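Mannosylglycerate hydrolase MGH1-like glycoside hydrolase domain-containing protein (Thermus thermophilus HB8, PDB 4WVB) probably hydrolyses mannosylglycerate, a solute made by thermophiles under osmotic stress, to mannose and glycerate, and glucosylglycerate to glucose and glycerate. Local coordinates at residues L69-F74 against S99-P104; R268-L273 against A308-Q313. One frame throughout, in Å; residues are numbered along the deposited sequence.

Interaction 1 of 2, residues L69-F74 against S99-P104. With GLC (alpha-D-glucopyranose), chain F.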
ATOM      1  N   LEU A  69      -2.362  12.310  26.813  1.00 24.40           N
ATOM      2  CA  LEU A  69      -3.006  11.345  27.719  1.00 25.13           C
ATOM      3  C   LEU A  69      -1.913  10.632  28.468  1.00 24.82           C
ATOM      4  O   LEU A  69      -1.060   9.986  27.840  1.00 24.43           O
ATOM      5  CB  LEU A  69      -3.851  10.286  27.002  1.00 27.49           C
ATOM      6  CG  LEU A  69      -5.371  10.329  27.004  1.00 28.57           C
ATOM      7  CD1 LEU A  69      -5.881   8.946  26.570  1.00 27.71           C
ATOM      8  CD2 LEU A  69      -6.009  10.741  28.316  1.00 28.58           C
ATOM      9  N   PRO A  70      -1.939  10.709  29.809  1.00 25.70           N
ATOM     10  CA  PRO A  70      -0.933  10.111  30.678  1.00 24.72           C
ATOM     11  C   PRO A  70      -1.181   8.639  30.914  1.00 24.10           C
ATOM     12  O   PRO A  70      -2.330   8.194  30.867  1.00 24.93           O
ATOM     13  CB  PRO A  70      -1.154  10.838  31.992  1.00 26.24           C
ATOM     14  CG  PRO A  70      -2.641  11.021  32.025  1.00 26.69           C
ATOM     15  CD  PRO A  70      -3.022  11.327  30.603  1.00 27.17           C
ATOM     16  N   HIS A  71      -0.133   7.897  31.232  1.00 23.48           N
ATOM     17  CA  HIS A  71      -0.293   6.459  31.382  1.00 24.26           C
ATOM     18  C   HIS A  71      -1.015   6.126  32.674  1.00 24.39           C
ATOM     19  O   HIS A  71      -1.659   5.090  32.762  1.00 23.09           O
ATOM     20  CB  HIS A  71       1.035   5.704  31.179  1.00 24.63           C
ATOM     21  CG  HIS A  71       1.893   5.533  32.399  1.00 24.20           C
ATOM     22  ND1 HIS A  71       2.434   6.592  33.102  1.00 24.70           N
ATOM     23  CD2 HIS A  71       2.375   4.411  32.984  1.00 25.56           C
ATOM     24  CE1 HIS A  71       3.193   6.129  34.077  1.00 26.02           C
ATOM     25  NE2 HIS A  71       3.172   4.808  34.031  1.00 25.82           N
ATOM     26  N   ILE A  72      -0.912   7.023  33.668  1.00 23.65           N
ATOM     27  CA  ILE A  72      -1.627   6.877  34.919  1.00 24.71           C
ATOM     28  C   ILE A  72      -2.337   8.182  35.263  1.00 24.76           C
ATOM     29  O   ILE A  72      -1.754   9.283  35.163  1.00 24.05           O
ATOM     30  CB  ILE A  72      -0.718   6.483  36.105  1.00 25.63           C
ATOM     31  CG1 ILE A  72       0.116   5.230  35.780  1.00 26.49           C
ATOM     32  CG2 ILE A  72      -1.559   6.199  37.339  1.00 27.20           C
ATOM     33  CD1 ILE A  72       1.222   4.950  36.779  1.00 26.32           C
ATOM     34  N   VAL A  73      -3.603   8.025  35.643  1.00 24.25           N
ATOM     35  CA  VAL A  73      -4.362   9.058  36.316  1.00 22.94           C
ATOM     36  C   VAL A  73      -4.473   8.660  37.798  1.00 24.43           C
ATOM     37  O   VAL A  73      -5.028   7.592  38.157  1.00 23.45           O
ATOM     38  CB  VAL A  73      -5.760   9.205  35.691  1.00 23.71           C
ATOM     39  CG1 VAL A  73      -6.536  10.304  36.403  1.00 23.55           C
ATOM     40  CG2 VAL A  73      -5.655   9.498  34.202  1.00 22.97           C
ATOM     41  N   PHE A  74      -3.931   9.499  38.673  1.00 26.61           N
ATOM     42  CA  PHE A  74      -3.908   9.166  40.114  1.00 28.13           C
ATOM     43  C   PHE A  74      -5.193   9.631  40.806  1.00 28.39           C
ATOM     44  O   PHE A  74      -5.187  10.584  41.574  1.00 27.60           O
ATOM     45  CB  PHE A  74      -2.680   9.777  40.789  1.00 28.28           C
ATOM     46  CG  PHE A  74      -1.376   9.246  40.263  1.00 26.67           C
ATOM     47  CD1 PHE A  74      -0.963   7.958  40.591  1.00 27.57           C
ATOM     48  CD2 PHE A  74      -0.567  10.013  39.429  1.00 28.84           C
ATOM     49  CE1 PHE A  74       0.234   7.462  40.107  1.00 26.77           C
ATOM     50  CE2 PHE A  74       0.639   9.514  38.940  1.00 27.89           C
ATOM     51  CZ  PHE A  74       1.028   8.233  39.281  1.00 25.97           C
ATOM     52  N   SER A  99       0.537  10.981  35.720  1.00 28.31           N
ATOM     53  CA  SER A  99       1.926  10.811  35.314  1.00 28.05           C
ATOM     54  C   SER A  99       2.256  11.795  34.201  1.00 27.56           C
ATOM     55  O   SER A  99       1.362  12.452  33.650  1.00 28.05           O
ATOM     56  CB  SER A  99       2.173   9.371  34.858  1.00 28.36           C
ATOM     57  OG  SER A  99       1.511   9.142  33.638  1.00 26.50           O
ATOM     58  N   GLY A 100       3.538  11.910  33.859  1.00 26.53           N
ATOM     59  CA  GLY A 100       3.974  12.828  32.811  1.00 25.93           C
ATOM     60  C   GLY A 100       4.480  12.130  31.555  1.00 26.39           C
ATOM     61  O   GLY A 100       5.130  12.750  30.698  1.00 28.14           O
ATOM     62  N   ILE A 101       4.191  10.829  31.464  1.00 24.72           N
ATOM     63  CA  ILE A 101       4.510  10.004  30.295  1.00 24.01           C
ATOM     64  C   ILE A 101       3.237   9.311  29.790  1.00 22.12           C
ATOM     65  O   ILE A 101       2.219   9.355  30.457  1.00 22.12           O
ATOM     66  CB  ILE A 101       5.601   8.952  30.609  1.00 22.81           C
ATOM     67  CG1 ILE A 101       5.165   8.011  31.737  1.00 24.05           C
ATOM     68  CG2 ILE A 101       6.941   9.651  30.866  1.00 23.59           C
ATOM     69  CD1 ILE A 101       6.066   6.813  31.915  1.00 25.23           C
ATOM     70  N   THR A 102       3.297   8.734  28.587  1.00 21.20           N
ATOM     71  CA  THR A 102       2.107   8.163  27.936  1.00 20.35           C
ATOM     72  C   THR A 102       2.233   6.637  27.801  1.00 21.02           C
ATOM     73  O   THR A 102       3.121   6.039  28.412  1.00 20.65           O
ATOM     74  CB  THR A 102       1.805   8.849  26.591  1.00 19.95           C
ATOM     75  OG1 THR A 102       0.490   8.503  26.151  1.00 19.55           O
ATOM     76  CG2 THR A 102       2.827   8.507  25.529  1.00 19.83           C
ATOM     77  N   GLN A 103       1.334   6.015  27.028  1.00 20.42           N
ATOM     78  CA  GLN A 103       1.332   4.545  26.890  1.00 21.08           C
ATOM     79  C   GLN A 103       0.725   4.222  25.511  1.00 19.77           C
ATOM     80  O   GLN A 103       0.218   5.123  24.828  1.00 19.93           O
ATOM     81  CB  GLN A 103       0.504   3.917  28.010  1.00 23.00           C
ATOM     82  CG  GLN A 103       1.264   2.955  28.882  1.00 23.64           C
ATOM     83  CD  GLN A 103       0.406   2.222  29.915  1.00 23.76           C
ATOM     84  OE1 GLN A 103      -0.826   2.429  30.081  1.00 26.04           O
ATOM     85  NE2 GLN A 103       1.065   1.398  30.639  1.00 22.97           N
ATOM     86  N   PRO A 104       0.764   2.945  25.086  1.00 18.46           N
ATOM     87  CA  PRO A 104       0.352   2.657  23.716  1.00 18.37           C
ATOM     88  C   PRO A 104      -1.099   3.101  23.428  1.00 17.40           C
ATOM     89  O   PRO A 104      -2.008   2.793  24.201  1.00 17.60           O
ATOM     90  CB  PRO A 104       0.556   1.144  23.626  1.00 18.03           C
ATOM     91  CG  PRO A 104       1.713   0.898  24.554  1.00 18.70           C
ATOM     92  CD  PRO A 104       1.397   1.778  25.724  1.00 18.40           C
TER
HETATM   93  C1  GLC F 504       2.689  -2.935  34.114  1.00 32.68           C
HETATM   94  C2  GLC F 504       2.535  -3.459  32.666  1.00 31.24           C
HETATM   95  C3  GLC F 504       1.867  -2.373  31.820  1.00 29.46           C
HETATM   96  C4  GLC F 504       0.492  -2.049  32.411  1.00 30.92           C
HETATM   97  C5  GLC F 504       0.655  -1.649  33.894  1.00 33.29           C
HETATM   98  C6  GLC F 504      -0.681  -1.530  34.616  1.00 33.53           C
HETATM   99  O1  GLC F 504       3.554  -1.771  34.127  1.00 36.73           O
HETATM  100  O2  GLC F 504       3.799  -3.833  32.107  1.00 29.23           O
HETATM  101  O3  GLC F 504       1.735  -2.839  30.490  1.00 29.87           O
HETATM  102  O4  GLC F 504      -0.163  -1.048  31.582  1.00 25.73           O
HETATM  103  O5  GLC F 504       1.402  -2.603  34.668  1.00 32.48           O
HETATM  104  O6  GLC F 504      -1.241  -2.817  34.774  1.00 30.30           O
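The imidazole of His71 is sandwiched between two isoleucines: CD1 of Ile101 makes a CH-pi contact over one face, offset toward the rim, and CG1 of Ile72, the next residue in the chain, lies over the centre of the other. At the edges, near the ring plane, lie Gln103 NE2 and the Ser99 hydroxyl, with OG 2.8 Å from His71 ND1 in a hydrogen bond that either partner could donate. A chi1 of 88° turns the His71 ring back over its own backbone, where one serine oxygen can reach both ND1 and, weakly, His71 N. That amide bonds chiefly to the carbonyl of Ile101 (N to O 2.9 Å).

Ser99 N donates to Ile72 O at 2.9 Å, prolonging the antiparallel pairing of strands 72-74 and 97-98, while Thr102 OG1 gives its proton to Leu69 O at 2.7 Å, almost in line with the carbonyl. Gln103 CG packs 3.6 Å from His71 CB, the amide plane 76° from the ring. The Gln103 side chain, extended beyond CG, runs into the sugar pocket, where NE2 donates to O4 of the glucose (2.9 Å). With OE1 held by Trp34 N, the amide probably cannot flip readily, which would keep its N-H turned to the sugar hydroxyl.

Interaction 2 of 2, residues R268-L273 against A308-Q313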
ATOM      1  N   ARG A 268       2.065   8.880   6.221  1.00 17.74           N
ATOM      2  CA  ARG A 268       3.428   8.863   6.761  1.00 17.71           C
ATOM      3  C   ARG A 268       3.711   7.608   7.599  1.00 18.43           C
ATOM      4  O   ARG A 268       4.815   7.067   7.554  1.00 18.43           O
ATOM      5  CB  ARG A 268       3.734  10.136   7.578  1.00 19.96           C
ATOM      6  CG  ARG A 268       3.717  11.414   6.752  1.00 21.11           C
ATOM      7  CD  ARG A 268       4.499  12.516   7.457  1.00 24.10           C
ATOM      8  NE  ARG A 268       3.883  12.919   8.719  1.00 26.60           N
ATOM      9  CZ  ARG A 268       3.166  14.031   8.912  1.00 30.10           C
ATOM     10  NH1 ARG A 268       2.959  14.901   7.921  1.00 31.21           N
ATOM     11  NH2 ARG A 268       2.661  14.273  10.125  1.00 30.12           N
ATOM     12  N   GLY A 269       2.702   7.171   8.352  1.00 17.49           N
ATOM     13  CA  GLY A 269       2.844   6.072   9.275  1.00 17.78           C
ATOM     14  C   GLY A 269       2.977   4.753   8.554  1.00 18.22           C
ATOM     15  O   GLY A 269       3.612   3.836   9.062  1.00 18.75           O
ATOM     16  N   GLU A 270       2.419   4.662   7.353  1.00 18.03           N
ATOM     17  CA  GLU A 270       2.521   3.444   6.553  1.00 19.67           C
ATOM     18  C   GLU A 270       3.956   3.268   6.067  1.00 19.77           C
ATOM     19  O   GLU A 270       4.515   2.155   6.077  1.00 19.60           O
ATOM     20  CB  GLU A 270       1.533   3.549   5.402  1.00 22.55           C
ATOM     21  CG  GLU A 270       1.201   2.268   4.725  1.00 25.09           C
ATOM     22  CD  GLU A 270       0.119   1.477   5.427  1.00 25.10           C
ATOM     23  OE1 GLU A 270      -0.468   1.905   6.463  1.00 23.65           O
ATOM     24  OE2 GLU A 270      -0.128   0.382   4.908  1.00 28.91           O
ATOM     25  N   VAL A 271       4.578   4.378   5.668  1.00 16.85           N
ATOM     26  CA  VAL A 271       5.978   4.385   5.290  1.00 16.09           C
ATOM     27  C   VAL A 271       6.846   4.059   6.508  1.00 15.74           C
ATOM     28  O   VAL A 271       7.770   3.230   6.437  1.00 15.92           O
ATOM     29  CB  VAL A 271       6.373   5.774   4.700  1.00 16.67           C
ATOM     30  CG1 VAL A 271       7.847   5.798   4.375  1.00 16.63           C
ATOM     31  CG2 VAL A 271       5.551   6.083   3.452  1.00 17.97           C
ATOM     32  N   GLY A 272       6.569   4.713   7.634  1.00 14.59           N
ATOM     33  CA  GLY A 272       7.375   4.556   8.820  1.00 15.09           C
ATOM     34  C   GLY A 272       7.367   3.134   9.367  1.00 16.13           C
ATOM     35  O   GLY A 272       8.416   2.538   9.615  1.00 16.57           O
ATOM     36  N   LEU A 273       6.182   2.584   9.551  1.00 16.44           N
ATOM     37  CA  LEU A 273       6.103   1.270  10.211  1.00 17.30           C
ATOM     38  C   LEU A 273       6.768   0.208   9.342  1.00 17.78           C
ATOM     39  O   LEU A 273       7.514  -0.672   9.863  1.00 17.35           O
ATOM     40  CB  LEU A 273       4.660   0.902  10.524  1.00 17.65           C
ATOM     41  CG  LEU A 273       4.520  -0.222  11.559  1.00 17.77           C
ATOM     42  CD1 LEU A 273       5.005   0.223  12.930  1.00 18.09           C
ATOM     43  CD2 LEU A 273       3.069  -0.680  11.622  1.00 18.59           C
ATOM     44  N   ALA A 308      -1.752  -3.497  12.725  1.00 17.52           N
ATOM     45  CA  ALA A 308      -1.808  -2.217  11.994  1.00 17.70           C
ATOM     46  C   ALA A 308      -2.259  -2.401  10.562  1.00 18.21           C
ATOM     47  O   ALA A 308      -2.841  -1.483   9.962  1.00 20.51           O
ATOM     48  CB  ALA A 308      -0.456  -1.506  12.055  1.00 16.54           C
ATOM     49  N   GLY A 309      -1.999  -3.583   9.988  1.00 17.52           N
ATOM     50  CA  GLY A 309      -2.384  -3.862   8.629  1.00 16.64           C
ATOM     51  C   GLY A 309      -1.432  -3.349   7.546  1.00 17.22           C
ATOM     52  O   GLY A 309      -1.843  -3.207   6.389  1.00 17.20           O
ATOM     53  N   THR A 310      -0.173  -3.099   7.902  1.00 17.39           N
ATOM     54  CA  THR A 310       0.831  -2.568   6.971  1.00 18.79           C
ATOM     55  C   THR A 310       1.644  -3.564   6.116  1.00 18.90           C
ATOM     56  O   THR A 310       1.958  -3.255   4.971  1.00 18.31           O
ATOM     57  CB  THR A 310       1.814  -1.609   7.695  1.00 19.04           C
ATOM     58  OG1 THR A 310       2.626  -2.328   8.625  1.00 19.35           O
ATOM     59  CG2 THR A 310       1.039  -0.522   8.428  1.00 19.19           C
ATOM     60  N   PRO A 311       1.973  -4.753   6.642  1.00 18.70           N
ATOM     61  CA  PRO A 311       2.732  -5.622   5.727  1.00 19.72           C
ATOM     62  C   PRO A 311       1.957  -6.122   4.512  1.00 17.34           C
ATOM     63  O   PRO A 311       0.719  -6.144   4.510  1.00 17.48           O
ATOM     64  CB  PRO A 311       3.099  -6.839   6.588  1.00 19.39           C
ATOM     65  CG  PRO A 311       2.230  -6.776   7.753  1.00 20.03           C
ATOM     66  CD  PRO A 311       1.793  -5.359   7.973  1.00 20.02           C
ATOM     67  N   HIS A 312       2.700  -6.534   3.492  1.00 17.52           N
ATOM     68  CA  HIS A 312       2.102  -7.340   2.442  1.00 19.25           C
ATOM     69  C   HIS A 312       2.081  -8.808   2.941  1.00 18.85           C
ATOM     70  O   HIS A 312       2.662  -9.150   3.977  1.00 17.55           O
ATOM     71  CB  HIS A 312       2.795  -7.155   1.075  1.00 20.69           C
ATOM     72  CG  HIS A 312       4.258  -7.473   1.054  1.00 22.00           C
ATOM     73  ND1 HIS A 312       4.751  -8.725   1.336  1.00 22.79           N
ATOM     74  CD2 HIS A 312       5.331  -6.730   0.673  1.00 22.87           C
ATOM     75  CE1 HIS A 312       6.065  -8.737   1.182  1.00 22.73           C
ATOM     76  NE2 HIS A 312       6.444  -7.534   0.790  1.00 22.49           N
ATOM     77  N   GLN A 313       1.393  -9.642   2.198  1.00 19.60           N
ATOM     78  CA  GLN A 313       1.139 -11.021   2.635  1.00 21.35           C
ATOM     79  C   GLN A 313       2.401 -11.868   2.770  1.00 20.30           C
ATOM     80  O   GLN A 313       2.490 -12.727   3.646  1.00 19.35           O
ATOM     81  CB  GLN A 313       0.223 -11.699   1.636  1.00 23.62           C
ATOM     82  CG  GLN A 313      -0.275 -13.071   2.045  1.00 26.78           C
ATOM     83  CD  GLN A 313      -1.149 -13.029   3.247  1.00 28.30           C
ATOM     84  OE1 GLN A 313      -1.368 -14.049   3.899  1.00 34.38           O
ATOM     85  NE2 GLN A 313      -1.720 -11.869   3.527  1.00 29.81           N
TER
HETATM   86  O   HOH W   1      -2.362   0.772   8.323  1.00 23.71           O
HETATM   87  O   HOH W   2       1.739  -0.979   3.629  1.00 25.01           O
HETATM   88  O   HOH W   3      -2.441  -0.735   5.361  1.00 33.79           O
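The turn between helices 305-308 and 313-327 packs against one side of helix 260-275, with Thr310 set between Glu270 and Leu273, which lie about one helical turn apart. Leu273 CD2 meets Ala308 CB at 3.6 Å and lies 3.4 Å from Thr310 OG1, the leucine and threonine side chains crossing at about a right angle. Small Ala308 lets the leucine come close, and branched Thr310 offers a methyl to one neighbour and a hydroxyl to another: CG2 sits 3.5 Å from Glu270 OE1, while OG1 is hydrogen-bonded to Glu274.

These helices belong to the (α/α)6-barrel catalytic domain of a family 63 glycosidase, and here the chain leaves helix 305-308 at Gly309, at whose positive phi (82°) a CB would jam against the preceding carbonyl oxygen, so glycine is called for. Backbone carbonyls of the turn come near Glu270, which meets them through water. CG stands anti to the backbone N (chi1 -163°) and the chain bends at chi2, bringing the carboxylate alongside Thr310. Water 2 donates to Glu270 OE2 at 2.6 Å and to Thr310 O at 2.7 Å; waters 1 and 3 lie between the carboxylate and the carbonyls of Ala308 and Gly309. Direct partners of OE1 are Arg246, in a salt bridge, and Gln242, both on helix 235-254. With an alanine here instead of Glu270, Arg246 would probably lose this carboxylate and the waters at the turn their anchor on helix 260-275.

Interaction 1 belongs to the sugar site and interaction 2 to the periphery of the same domain. Their centres are about 26 Å apart and their nearest atoms about 12 Å, so the two do not touch; along the chain, the first closes before the second opens. Residues 99-104 supply Gln103 to a glucose that is also held by Trp34, Asp35, Gly163, Tyr349, Trp350 and Asp165, the last being the probable proton donor. The 268-273 and 308-313 pair lies away from those residues and near a subunit boundary, where His312 stacks on Tyr369 of the second subunit. The directly bonded contact thus lies beside the sugar, the water-mediated one near the boundary between subunits.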